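Local coordinates for protein ammonium transporter (Kuenenia stuttgartiensis, PDB 6EU6) that probably senses ammonium at the membrane, as an ammonium transporter family protein that signals through a histidine kinase, at residues Leu211-Leu216 with Thr271-Gly276; Val251-Phe256 with Leu302-Glu307; Ala133-Ile138 with Phe372-Leu377; Thr109-Ala114 with Met179-Met184; Ile235-Leu240 with Val287-Ala292. All blocks are in the same frame, centred on the assembly; numbering follows the deposited sequence.

All five contacts join membrane helices of one subunit through apolar side chains, and none has a hydrogen bond across its segments. Contacts 1 and 4 are buried. Contacts 2, 3 and 5 are partly buried. Contacts 2 and 5 hold the same two helices, 234-261 and 289-312, with centres 21 Å apart. Contact 2 is an aromatic and isoleucine crossing, whereas contact 5 sets two leucines against a proline at a helix start. Contacts 1 and 2 touch each other, as do contacts 3 and 4. Contacts 1, 2 and 5 also reach the second subunit, while contacts 3 and 4 touch no other chain. Contact 4 alone relies mainly on alanines, and helix 93-114 changes its turn there.

Contact 1: residues Leu211-Leu216 with Thr271-Gly276; sequences LGTFFL and TAILAG
Leu216 and Leu274 form the closer half of a contact between two nearly parallel membrane helices of the ammonium transporter fold. Helices 206-226 and 266-280 run at 11° here, with their axes 10.7 Å apart. Leu216 CD1 is set against both methyls of Leu274. It lies 3.8 Å from Leu274 CD1 and 3.9 Å from Leu274 CD2. The two side chains meet at a slant.

The other half is looser. Thr213 and Ile273 cross at about a right angle and meet through one methyl of each. Thr213 CG2 also lies 4.2 Å from Leu274 CD2, which joins the two halves. The Thr213 torsion (chi1 -60°) sets OG1 beside the backbone N, where it bonds to Ala209 O of its own helix. The same torsion sets CG2 anti to that N and places the methyl beside the facing helix.

No side of this meeting opens to solvent, since all four touching residues are buried. Tyr30 of helix 2-34 packs on both Thr213 and Leu274. Leu52 of the second subunit packs on Ile273, so the looser half lies near the subunit interface. The methyl pair there is Thr213 CG2 and Ile273 CG2, 4.1 Å apart.

Contact 2: residues Val251-Phe256 with Leu302-Glu307; sequences VSALIF and LAIIAE
Glu307 OE2 is held by two hydroxyls, Thr271 OG1 and Ser321 OG, one turn from the crossing of two membrane helices of the ammonium transporter fold, where Ile304 meets Ala253 and Phe256. The other oxygen, Glu307 OE1, bonds to Ser268 OG. Three hydroxyls thus hold this carboxyl group; Thr271 OG1 is also bonded to Gly267 O.

The contact itself is apolar. Helices 234-261 and 289-312 meet at 56°, with their axes 10.8 Å apart. Ile304 points toward the facing helix and uses two branches. Its CD1 lies 3.7 Å from Ala253 CB, close to the backbone of helix 234-261. Its CG2 comes to the edge of the Phe256 ring, in the ring plane, 3.9 Å from Phe256 CE2.

Phe256 has CG anti to its backbone N (chi1 177°), which carries the ring across to helix 289-312. Ile301, one turn before Ile305, also packs on Phe256. Ala272 of helix 266-280 touches both Ala253 and Ile304, so a third helix closes the buried side. The outer side lies on the protein surface, where the Ile305 and Phe256 side chains cross at about a right angle. There Ile305 CG1 is 3.9 Å from Phe256 CZ.

Contact 3: residues Ala133-Ile138 with Phe372-Leu377; sequences AIIYPI and FGLGML
The Phe372 ring carries Met376 CG on one face, 3.6 Å above its plane and offset toward the rim, while Leu374 of the same helix meets Ile135. This pairs two antiparallel membrane helices of the ammonium transporter fold. The ring is also stacked with that of Phe368. Its side chain starts away from helix 121-144 and packs on Met179 of helix 167-185. Helix 353-385 therefore presents aromatic and sulfur groups to one neighbour and an aliphatic side to the other.

On the aliphatic side the local axes lie 10.7 Å apart at 176°. Ile135 and Leu374 lie alongside each other and point in opposite senses. Ile135 CG1 is 4.1 Å from Leu374 CD1. With Ile135 CG1 anti to the carbonyl carbon (chi1 -60°), Ile135 CD1 extends to the backbone of the facing helix near Gly375 N. Ile134 CG2 adds a longer contact to Leu374 CD1.

Helix 121-144 has a wider, pi-type turn at 133-135 and a kink at Pro137, which has no N-H to give to the turn before. Just before the kink, Ile135 O accepts a hydrogen bond from Trp370 NE1, a second tie between these helices. At the centre of the apolar pairing, Ile135 CD1 lies 4.1 Å from Leu374 CB.

Contact 4: residues Thr109-Ala114 with Met179-Met184; sequences TILTGA and MAAAIM
Leu111 has CG anti to its backbone N (chi1 177°), and chi2 near 60° then brings CD1 to Ala181 of helix 167-185. Leu111 CD1 is 3.4 Å from Ala181 CB, tighter than the usual van der Waals spacing. Next to this pair the backbones approach further. Ala114 and Ala182 have their CA atoms 5.8 Å apart, a distance that small side chains permit. Ala182 CB meets the chain itself there, 4.0 Å from Ala114 O. That carbonyl is also bonded to Arg118 NH1.

Helix 93-114 changes its turn at this point. The N atoms of Leu111 and Thr112 lack the bond to the turn before. Thr112 N bonds instead to Thr109 O at 3.1 Å, and the next two bonds of this shorter kind are weak.

Two threonines of helix 93-114 have polar partners: Thr109 OG1 bonds to Asp50 OD2 of helix 40-67 and Thr112 OG1 to Glu31 OE1 of helix 2-34. An ammonium ion, probably from the crystallisation liquor, bonds to Thr109 O and Thr112 OG1. On the far side of helix 167-185, Ile183 belongs to the pocket of a maltoside detergent. No hydrogen bond crosses the contact. It rests on a methyl pair and a methyl set near a carbonyl oxygen, where two alanines let the helices come close, while the threonines of the kinked helix find their partners elsewhere.

Contact 5: residues Ile235-Leu240 with Val287-Ala292; sequences IGLVIL and VTPVSA
Pro289, the first residue of helix 289-312, packs against Leu237 and Leu240 of helix 234-261. The contact thus belongs to the start of a helix, with Thr288 at the N-cap position, laid beside a membrane helix. The proline ring points toward that helix and meets one leucine with each of two ring carbons. Pro289 CD lies 4.1 Å from Leu237 CD1. Pro289 CG lies 4.0 Å from Leu240 CD2. Each leucine side chain crosses that of Pro289 at about a right angle.

The leucines share one conformation. CG is anti to the backbone N (chi1 172° in Leu237 and 178° in Leu240), and this swings both side chains over to the proline although neither starts straight toward it. Leu237 CD1 also touches the loop before the helix, 4.0 Å from Val287 O. The oxygen has its polar partner on the same facing helix, where Asn241 ND2 bonds to it. Asn241 packs on Pro289 and Ala292 as well, so one residue ties the loop and the first turn to helix 234-261.

Thr288 starts away from the leucines. Its OG1 and Ser291 OG are joined by a hydrogen bond of 3.1 Å. Thr288 O takes the N-H of Ala292, the first regular backbone bond of this turn.

The second subunit covers part of the site, with its Tyr94 on Leu240 and its Phe59 on Pro289. An N-cap threonine followed directly by proline, whose nitrogen needs no acceptor in the first turn, is typical of alpha-helix starts.

Contact 1: residues Leu211-Leu216 with Thr271-Gly276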
# COMPACT_ATOMS: atom_id res chain seq x y z
N LEU A 211 6.32 -9.87 -2.31
CA LEU A 211 5.60 -8.67 -1.88
C LEU A 211 5.98 -7.50 -2.84
O LEU A 211 5.09 -6.70 -3.21
CB LEU A 211 5.88 -8.33 -0.42
CG LEU A 211 5.44 -9.37 0.62
CD1 LEU A 211 5.70 -8.91 2.07
CD2 LEU A 211 4.00 -9.79 0.49
N GLY A 212 7.24 -7.44 -3.26
CA GLY A 212 7.70 -6.45 -4.21
C GLY A 212 6.93 -6.52 -5.53
O GLY A 212 6.45 -5.51 -6.02
N THR A 213 6.73 -7.74 -6.03
CA THR A 213 6.01 -7.91 -7.29
C THR A 213 4.60 -7.39 -7.14
O THR A 213 4.11 -6.68 -7.97
CB THR A 213 6.05 -9.42 -7.67
OG1 THR A 213 7.42 -9.83 -7.82
CG2 THR A 213 5.31 -9.68 -8.90
N PHE A 214 3.91 -7.75 -6.05
CA PHE A 214 2.56 -7.24 -5.84
C PHE A 214 2.47 -5.72 -5.77
O PHE A 214 1.54 -5.10 -6.32
CB PHE A 214 1.91 -7.86 -4.62
CG PHE A 214 1.28 -9.21 -4.84
CD1 PHE A 214 0.17 -9.38 -5.67
CD2 PHE A 214 1.75 -10.31 -4.12
CE1 PHE A 214 -0.42 -10.67 -5.81
CE2 PHE A 214 1.14 -11.59 -4.26
CZ PHE A 214 0.04 -11.70 -5.08
N PHE A 215 3.41 -5.07 -5.07
CA PHE A 215 3.42 -3.64 -5.01
C PHE A 215 3.62 -3.01 -6.37
O PHE A 215 3.05 -1.97 -6.69
CB PHE A 215 4.58 -3.09 -4.16
CG PHE A 215 4.33 -3.14 -2.72
CD1 PHE A 215 3.32 -2.39 -2.17
CD2 PHE A 215 5.19 -3.88 -1.88
CE1 PHE A 215 3.10 -2.43 -0.79
CE2 PHE A 215 4.96 -3.94 -0.53
CZ PHE A 215 3.89 -3.24 0.01
N LEU A 216 4.54 -3.61 -7.13
CA LEU A 216 4.83 -3.09 -8.46
C LEU A 216 3.63 -3.18 -9.35
O LEU A 216 3.31 -2.24 -10.09
CB LEU A 216 6.04 -3.80 -9.06
CG LEU A 216 7.40 -3.44 -8.38
CD1 LEU A 216 8.52 -4.35 -8.92
CD2 LEU A 216 7.78 -2.01 -8.63
N THR A 271 10.47 -12.26 -13.12
CA THR A 271 10.96 -11.56 -14.33
C THR A 271 9.85 -11.47 -15.36
O THR A 271 9.65 -10.46 -15.98
CB THR A 271 12.22 -12.25 -14.89
OG1 THR A 271 13.23 -12.18 -13.92
CG2 THR A 271 12.71 -11.60 -16.17
N ALA A 272 9.18 -12.58 -15.62
CA ALA A 272 8.22 -12.60 -16.65
C ALA A 272 7.00 -11.69 -16.34
O ALA A 272 6.50 -11.02 -17.24
CB ALA A 272 7.80 -14.03 -16.90
N ILE A 273 6.50 -11.74 -15.08
CA ILE A 273 5.40 -10.93 -14.65
C ILE A 273 5.74 -9.46 -14.85
O ILE A 273 4.98 -8.73 -15.48
CB ILE A 273 5.01 -11.25 -13.18
CG1 ILE A 273 4.41 -12.67 -13.18
CG2 ILE A 273 4.02 -10.21 -12.72
CD1 ILE A 273 4.26 -13.26 -11.80
N LEU A 274 6.88 -9.04 -14.34
CA LEU A 274 7.24 -7.66 -14.44
C LEU A 274 7.47 -7.21 -15.91
O LEU A 274 7.11 -6.09 -16.27
CB LEU A 274 8.47 -7.37 -13.58
CG LEU A 274 8.47 -7.57 -12.09
CD1 LEU A 274 9.74 -6.87 -11.55
CD2 LEU A 274 7.25 -6.97 -11.49
N ALA A 275 8.10 -8.09 -16.71
CA ALA A 275 8.27 -7.80 -18.15
C ALA A 275 6.95 -7.63 -18.87
O ALA A 275 6.79 -6.76 -19.69
CB ALA A 275 9.11 -8.87 -18.84
N GLY A 276 5.95 -8.41 -18.50
CA GLY A 276 4.65 -8.19 -19.08
C GLY A 276 4.00 -6.89 -18.72
O GLY A 276 3.38 -6.28 -19.59

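Contact 2: residues Val251-Phe256 with Leu302-Glu307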
# COMPACT_ATOMS: atom_id res chain seq x y z
N VAL A 251 1.43 -16.85 -16.35
CA VAL A 251 0.95 -18.21 -16.65
C VAL A 251 1.83 -18.80 -17.77
O VAL A 251 2.17 -19.99 -17.72
CB VAL A 251 -0.56 -18.23 -16.96
CG1 VAL A 251 -1.00 -19.59 -17.53
CG2 VAL A 251 -1.39 -17.94 -15.66
N SER A 252 2.19 -17.96 -18.76
CA SER A 252 3.04 -18.41 -19.87
C SER A 252 4.35 -18.81 -19.29
O SER A 252 4.90 -19.83 -19.66
CB SER A 252 3.20 -17.30 -20.91
OG SER A 252 1.87 -16.95 -21.26
N ALA A 253 4.86 -18.03 -18.35
CA ALA A 253 6.09 -18.38 -17.67
C ALA A 253 6.01 -19.67 -16.88
O ALA A 253 6.98 -20.45 -16.91
CB ALA A 253 6.55 -17.23 -16.76
N LEU A 254 4.92 -19.91 -16.15
CA LEU A 254 4.81 -21.13 -15.40
C LEU A 254 4.90 -22.28 -16.38
O LEU A 254 5.59 -23.25 -16.09
CB LEU A 254 3.49 -21.28 -14.64
CG LEU A 254 3.31 -20.35 -13.43
CD1 LEU A 254 1.86 -20.51 -12.94
CD2 LEU A 254 4.41 -20.70 -12.40
N ILE A 255 4.24 -22.16 -17.53
CA ILE A 255 4.22 -23.26 -18.47
C ILE A 255 5.60 -23.50 -19.09
O ILE A 255 6.06 -24.62 -19.04
CB ILE A 255 3.12 -23.10 -19.52
CG1 ILE A 255 1.77 -23.20 -18.84
CG2 ILE A 255 3.25 -24.15 -20.63
CD1 ILE A 255 0.70 -22.57 -19.66
N PHE A 256 6.23 -22.46 -19.64
CA PHE A 256 7.51 -22.50 -20.32
C PHE A 256 8.63 -22.92 -19.37
O PHE A 256 9.54 -23.66 -19.77
CB PHE A 256 7.81 -21.11 -20.90
CG PHE A 256 9.17 -20.98 -21.58
CD1 PHE A 256 9.38 -21.53 -22.83
CD2 PHE A 256 10.22 -20.29 -20.98
CE1 PHE A 256 10.61 -21.39 -23.48
CE2 PHE A 256 11.46 -20.17 -21.60
CZ PHE A 256 11.65 -20.72 -22.86
N LEU A 302 9.63 -14.37 -23.93
CA LEU A 302 10.79 -13.73 -24.53
C LEU A 302 11.67 -13.09 -23.45
O LEU A 302 12.93 -13.01 -23.60
CB LEU A 302 10.41 -12.67 -25.53
CG LEU A 302 9.73 -13.18 -26.81
CD1 LEU A 302 9.40 -12.04 -27.74
CD2 LEU A 302 10.70 -14.08 -27.50
N ALA A 303 11.05 -12.63 -22.37
CA ALA A 303 11.83 -11.97 -21.32
C ALA A 303 12.72 -12.97 -20.56
O ALA A 303 13.85 -12.66 -20.18
CB ALA A 303 10.94 -11.22 -20.37
N ILE A 304 12.21 -14.19 -20.37
CA ILE A 304 12.94 -15.23 -19.71
C ILE A 304 14.10 -15.70 -20.62
O ILE A 304 15.18 -15.96 -20.10
CB ILE A 304 12.02 -16.42 -19.38
CG1 ILE A 304 11.06 -16.02 -18.26
CG2 ILE A 304 12.82 -17.65 -18.96
CD1 ILE A 304 9.96 -17.06 -18.06
N ILE A 305 13.86 -15.74 -21.95
CA ILE A 305 14.91 -16.14 -22.87
C ILE A 305 16.00 -15.09 -22.77
O ILE A 305 17.20 -15.38 -22.65
CB ILE A 305 14.37 -16.31 -24.28
CG1 ILE A 305 13.50 -17.58 -24.31
CG2 ILE A 305 15.52 -16.37 -25.31
CD1 ILE A 305 12.58 -17.68 -25.50
N ALA A 306 15.58 -13.84 -22.86
CA ALA A 306 16.49 -12.73 -22.73
C ALA A 306 17.27 -12.69 -21.45
O ALA A 306 18.49 -12.43 -21.45
CB ALA A 306 15.80 -11.42 -22.97
N GLU A 307 16.60 -12.97 -20.34
CA GLU A 307 17.29 -12.95 -19.07
C GLU A 307 18.47 -13.96 -19.06
O GLU A 307 19.57 -13.62 -18.62
CB GLU A 307 16.30 -13.34 -17.99
CG GLU A 307 16.85 -13.62 -16.64
CD GLU A 307 15.77 -14.15 -15.66
OE1 GLU A 307 15.11 -15.19 -15.88
OE2 GLU A 307 15.54 -13.47 -14.66

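Contact 3: residues Ala133-Ile138 with Phe372-Leu377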
# COMPACT_ATOMS: atom_id res chain seq x y z
N ALA A 133 18.65 14.24 -15.04
CA ALA A 133 18.99 15.59 -15.55
C ALA A 133 19.16 15.62 -17.07
O ALA A 133 18.82 16.62 -17.64
CB ALA A 133 20.28 16.12 -14.88
N ILE A 134 19.59 14.52 -17.68
CA ILE A 134 20.03 14.45 -19.09
C ILE A 134 19.34 13.37 -19.92
O ILE A 134 18.49 13.66 -20.77
CB ILE A 134 21.57 14.33 -19.17
CG1 ILE A 134 22.14 15.69 -18.72
CG2 ILE A 134 22.03 14.12 -20.62
CD1 ILE A 134 23.41 15.56 -18.03
N ILE A 135 19.67 12.13 -19.65
CA ILE A 135 19.21 11.01 -20.51
C ILE A 135 17.70 10.96 -20.57
O ILE A 135 17.09 11.02 -21.66
CB ILE A 135 19.80 9.65 -20.07
CG1 ILE A 135 21.33 9.70 -20.14
CG2 ILE A 135 19.24 8.50 -20.86
CD1 ILE A 135 21.98 8.44 -19.65
N TYR A 136 17.06 10.84 -19.38
CA TYR A 136 15.59 10.62 -19.36
C TYR A 136 14.78 11.79 -19.91
O TYR A 136 13.89 11.60 -20.78
CB TYR A 136 15.14 10.20 -17.92
CG TYR A 136 13.69 10.12 -17.79
CD1 TYR A 136 13.00 9.03 -18.28
CD2 TYR A 136 12.97 11.17 -17.24
CE1 TYR A 136 11.63 8.98 -18.21
CE2 TYR A 136 11.57 11.16 -17.18
CZ TYR A 136 10.89 10.03 -17.64
OH TYR A 136 9.50 9.94 -17.54
N PRO A 137 14.98 13.00 -19.38
CA PRO A 137 14.11 14.04 -19.84
C PRO A 137 14.34 14.50 -21.33
O PRO A 137 13.41 14.94 -21.98
CB PRO A 137 14.41 15.22 -18.89
CG PRO A 137 15.83 15.00 -18.48
CD PRO A 137 16.03 13.48 -18.47
N ILE A 138 15.55 14.37 -21.86
CA ILE A 138 15.77 14.74 -23.27
C ILE A 138 15.12 13.73 -24.23
O ILE A 138 14.34 14.12 -25.09
CB ILE A 138 17.27 14.93 -23.57
CG1 ILE A 138 17.76 16.17 -22.85
CG2 ILE A 138 17.50 15.05 -25.09
CD1 ILE A 138 19.27 16.31 -22.72
N PHE A 372 22.06 3.74 -23.61
CA PHE A 372 23.26 2.91 -23.45
C PHE A 372 24.52 3.71 -23.82
O PHE A 372 25.50 3.66 -23.13
CB PHE A 372 23.14 1.68 -24.31
CG PHE A 372 24.24 0.73 -24.12
CD1 PHE A 372 24.28 -0.07 -22.97
CD2 PHE A 372 25.25 0.62 -25.08
CE1 PHE A 372 25.35 -0.91 -22.74
CE2 PHE A 372 26.31 -0.24 -24.87
CZ PHE A 372 26.35 -1.02 -23.71
N GLY A 373 24.53 4.43 -24.94
CA GLY A 373 25.74 5.14 -25.33
C GLY A 373 26.17 6.25 -24.38
O GLY A 373 27.33 6.34 -23.98
N LEU A 374 25.25 7.12 -24.00
CA LEU A 374 25.60 8.09 -22.96
C LEU A 374 25.91 7.49 -21.60
O LEU A 374 26.71 8.03 -20.82
CB LEU A 374 24.52 9.12 -22.77
CG LEU A 374 24.49 10.26 -23.76
CD1 LEU A 374 23.31 11.20 -23.46
CD2 LEU A 374 25.81 11.04 -23.67
N GLY A 375 25.28 6.37 -21.29
CA GLY A 375 25.56 5.71 -20.05
C GLY A 375 26.94 5.14 -20.06
O GLY A 375 27.68 5.29 -19.04
N MET A 376 27.32 4.50 -21.18
CA MET A 376 28.74 4.06 -21.30
C MET A 376 29.75 5.22 -21.12
O MET A 376 30.70 5.10 -20.34
CB MET A 376 29.01 3.32 -22.62
CG MET A 376 28.39 1.93 -22.70
SD MET A 376 28.94 0.71 -21.46
CE MET A 376 30.63 0.51 -22.04
N LEU A 377 29.50 6.34 -21.79
CA LEU A 377 30.36 7.49 -21.66
C LEU A 377 30.40 8.02 -20.24
O LEU A 377 31.44 8.37 -19.68
CB LEU A 377 29.91 8.58 -22.66
CG LEU A 377 30.30 8.15 -24.10
CD1 LEU A 377 29.72 9.00 -25.23
CD2 LEU A 377 31.82 8.14 -24.20

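Contact 4: residues Thr109-Ala114 with Met179-Met184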
# COMPACT_ATOMS: atom_id res chain seq x y z
N THR A 109 15.37 4.53 -10.81
CA THR A 109 15.61 3.56 -9.77
C THR A 109 15.92 2.18 -10.34
O THR A 109 16.49 1.32 -9.62
CB THR A 109 14.46 3.51 -8.75
OG1 THR A 109 14.94 2.83 -7.61
CG2 THR A 109 13.28 2.74 -9.24
N ILE A 110 15.56 1.95 -11.60
CA ILE A 110 15.93 0.72 -12.30
C ILE A 110 17.44 0.41 -12.12
O ILE A 110 17.86 -0.74 -11.89
CB ILE A 110 15.59 0.84 -13.81
CG1 ILE A 110 14.06 0.85 -13.94
CG2 ILE A 110 16.16 -0.33 -14.61
CD1 ILE A 110 13.46 1.39 -15.23
N LEU A 111 18.26 1.46 -12.23
CA LEU A 111 19.70 1.33 -12.07
C LEU A 111 20.09 0.49 -10.89
O LEU A 111 20.99 -0.31 -10.98
CB LEU A 111 20.28 2.76 -11.85
CG LEU A 111 21.78 2.86 -11.59
CD1 LEU A 111 22.61 2.29 -12.76
CD2 LEU A 111 22.16 4.28 -11.38
N THR A 112 19.57 0.81 -9.70
CA THR A 112 20.15 0.25 -8.48
C THR A 112 20.19 -1.27 -8.46
O THR A 112 21.16 -1.88 -7.98
CB THR A 112 19.50 0.72 -7.19
OG1 THR A 112 18.15 0.25 -7.16
CG2 THR A 112 19.54 2.22 -7.11
N GLY A 113 19.19 -1.91 -8.99
CA GLY A 113 19.18 -3.36 -8.92
C GLY A 113 20.16 -4.00 -9.88
O GLY A 113 20.64 -5.11 -9.63
N ALA A 114 20.44 -3.34 -10.98
CA ALA A 114 21.38 -3.89 -11.98
C ALA A 114 22.83 -3.85 -11.46
O ALA A 114 23.62 -4.77 -11.71
CB ALA A 114 21.25 -3.12 -13.24
N MET A 179 22.06 -1.16 -18.02
CA MET A 179 22.90 -2.14 -18.68
C MET A 179 24.36 -1.62 -18.85
O MET A 179 25.32 -2.37 -18.61
CB MET A 179 22.37 -2.51 -20.05
CG MET A 179 23.28 -3.49 -20.76
SD MET A 179 22.46 -4.05 -22.27
CE MET A 179 23.11 -2.95 -23.44
N ALA A 180 24.50 -0.35 -19.25
CA ALA A 180 25.81 0.25 -19.27
C ALA A 180 26.47 0.24 -17.93
O ALA A 180 27.69 -0.02 -17.79
CB ALA A 180 25.73 1.69 -19.79
N ALA A 181 25.71 0.61 -16.91
CA ALA A 181 26.29 0.61 -15.57
C ALA A 181 26.75 -0.83 -15.13
O ALA A 181 27.86 -1.00 -14.58
CB ALA A 181 25.30 1.21 -14.57
N ALA A 182 25.94 -1.87 -15.42
CA ALA A 182 26.31 -3.20 -15.04
C ALA A 182 27.62 -3.65 -15.76
O ALA A 182 28.44 -4.40 -15.21
CB ALA A 182 25.21 -4.18 -15.36
N ILE A 183 27.76 -3.22 -16.98
CA ILE A 183 28.94 -3.54 -17.79
C ILE A 183 30.18 -2.87 -17.22
O ILE A 183 31.18 -3.50 -17.01
CB ILE A 183 28.78 -3.12 -19.27
CG1 ILE A 183 27.89 -4.14 -19.96
CG2 ILE A 183 30.11 -3.18 -20.03
CD1 ILE A 183 27.42 -3.70 -21.34
N MET A 184 30.11 -1.58 -16.98
CA MET A 184 31.23 -0.85 -16.47
C MET A 184 31.58 -1.24 -15.06
O MET A 184 32.75 -1.19 -14.69
CB MET A 184 30.92 0.64 -16.62
CG MET A 184 30.80 1.08 -18.08
SD MET A 184 32.40 0.73 -18.93
CE MET A 184 33.42 1.74 -17.90

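Contact 5: residues Ile235-Leu240 with Val287-Ala292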
# COMPACT_ATOMS: atom_id res chain seq x y z
N ILE A 235 -10.76 4.08 -18.24
CA ILE A 235 -9.91 3.82 -17.12
C ILE A 235 -9.97 2.34 -16.73
O ILE A 235 -8.94 1.74 -16.52
CB ILE A 235 -10.33 4.74 -15.96
CG1 ILE A 235 -9.38 4.72 -14.82
CG2 ILE A 235 -11.75 4.42 -15.48
CD1 ILE A 235 -9.85 5.82 -13.87
N GLY A 236 -11.18 1.76 -16.70
CA GLY A 236 -11.34 0.34 -16.40
C GLY A 236 -10.68 -0.55 -17.45
O GLY A 236 -10.11 -1.60 -17.13
N LEU A 237 -10.69 -0.10 -18.69
CA LEU A 237 -10.09 -0.88 -19.77
C LEU A 237 -8.60 -0.94 -19.58
O LEU A 237 -8.01 -2.00 -19.74
CB LEU A 237 -10.46 -0.26 -21.15
CG LEU A 237 -9.75 -0.83 -22.40
CD1 LEU A 237 -10.06 -2.28 -22.54
CD2 LEU A 237 -10.24 -0.04 -23.63
N VAL A 238 -7.98 0.22 -19.29
CA VAL A 238 -6.51 0.29 -19.21
C VAL A 238 -6.05 -0.62 -18.05
O VAL A 238 -5.07 -1.36 -18.14
CB VAL A 238 -6.08 1.71 -18.95
CG1 VAL A 238 -4.62 1.76 -18.53
CG2 VAL A 238 -6.33 2.50 -20.22
N ILE A 239 -6.74 -0.49 -16.92
CA ILE A 239 -6.35 -1.28 -15.72
C ILE A 239 -6.57 -2.77 -15.90
O ILE A 239 -5.74 -3.57 -15.50
CB ILE A 239 -7.04 -0.69 -14.51
CG1 ILE A 239 -6.30 0.62 -14.24
CG2 ILE A 239 -6.97 -1.63 -13.32
CD1 ILE A 239 -6.71 1.47 -13.09
N LEU A 240 -7.70 -3.14 -16.49
CA LEU A 240 -7.98 -4.52 -16.83
C LEU A 240 -6.92 -5.06 -17.78
O LEU A 240 -6.34 -6.11 -17.54
CB LEU A 240 -9.38 -4.66 -17.43
CG LEU A 240 -9.72 -6.09 -17.87
CD1 LEU A 240 -9.72 -7.08 -16.67
CD2 LEU A 240 -11.05 -6.20 -18.63
N VAL A 287 -5.45 -1.32 -26.82
CA VAL A 287 -5.60 -2.74 -27.14
C VAL A 287 -6.81 -3.28 -26.41
O VAL A 287 -7.32 -2.64 -25.50
CB VAL A 287 -4.34 -3.58 -26.82
CG1 VAL A 287 -3.13 -2.98 -27.49
CG2 VAL A 287 -4.07 -3.72 -25.30
N THR A 288 -7.29 -4.43 -26.86
CA THR A 288 -8.38 -5.17 -26.22
C THR A 288 -7.80 -6.10 -25.13
O THR A 288 -6.61 -6.46 -25.16
CB THR A 288 -9.13 -6.09 -27.27
OG1 THR A 288 -8.21 -7.06 -27.80
CG2 THR A 288 -9.77 -5.29 -28.43
N PRO A 289 -8.63 -6.57 -24.21
CA PRO A 289 -8.09 -7.46 -23.21
C PRO A 289 -7.47 -8.74 -23.78
O PRO A 289 -6.43 -9.17 -23.26
CB PRO A 289 -9.31 -7.79 -22.34
CG PRO A 289 -10.19 -6.61 -22.49
CD PRO A 289 -10.02 -6.17 -23.92
N VAL A 290 -8.04 -9.30 -24.88
CA VAL A 290 -7.42 -10.44 -25.48
C VAL A 290 -6.05 -10.13 -26.06
O VAL A 290 -5.14 -10.93 -25.91
CB VAL A 290 -8.34 -11.22 -26.50
CG1 VAL A 290 -7.56 -12.31 -27.22
CG2 VAL A 290 -9.45 -11.92 -25.73
N SER A 291 -5.86 -8.97 -26.68
CA SER A 291 -4.52 -8.65 -27.15
C SER A 291 -3.53 -8.44 -25.98
O SER A 291 -2.29 -8.68 -26.11
CB SER A 291 -4.54 -7.38 -27.97
OG SER A 291 -5.44 -7.45 -29.03
N ALA A 292 -4.04 -7.91 -24.87
CA ALA A 292 -3.20 -7.73 -23.62
C ALA A 292 -2.74 -9.09 -23.16
O ALA A 292 -1.59 -9.25 -22.78
CB ALA A 292 -3.97 -6.99 -22.56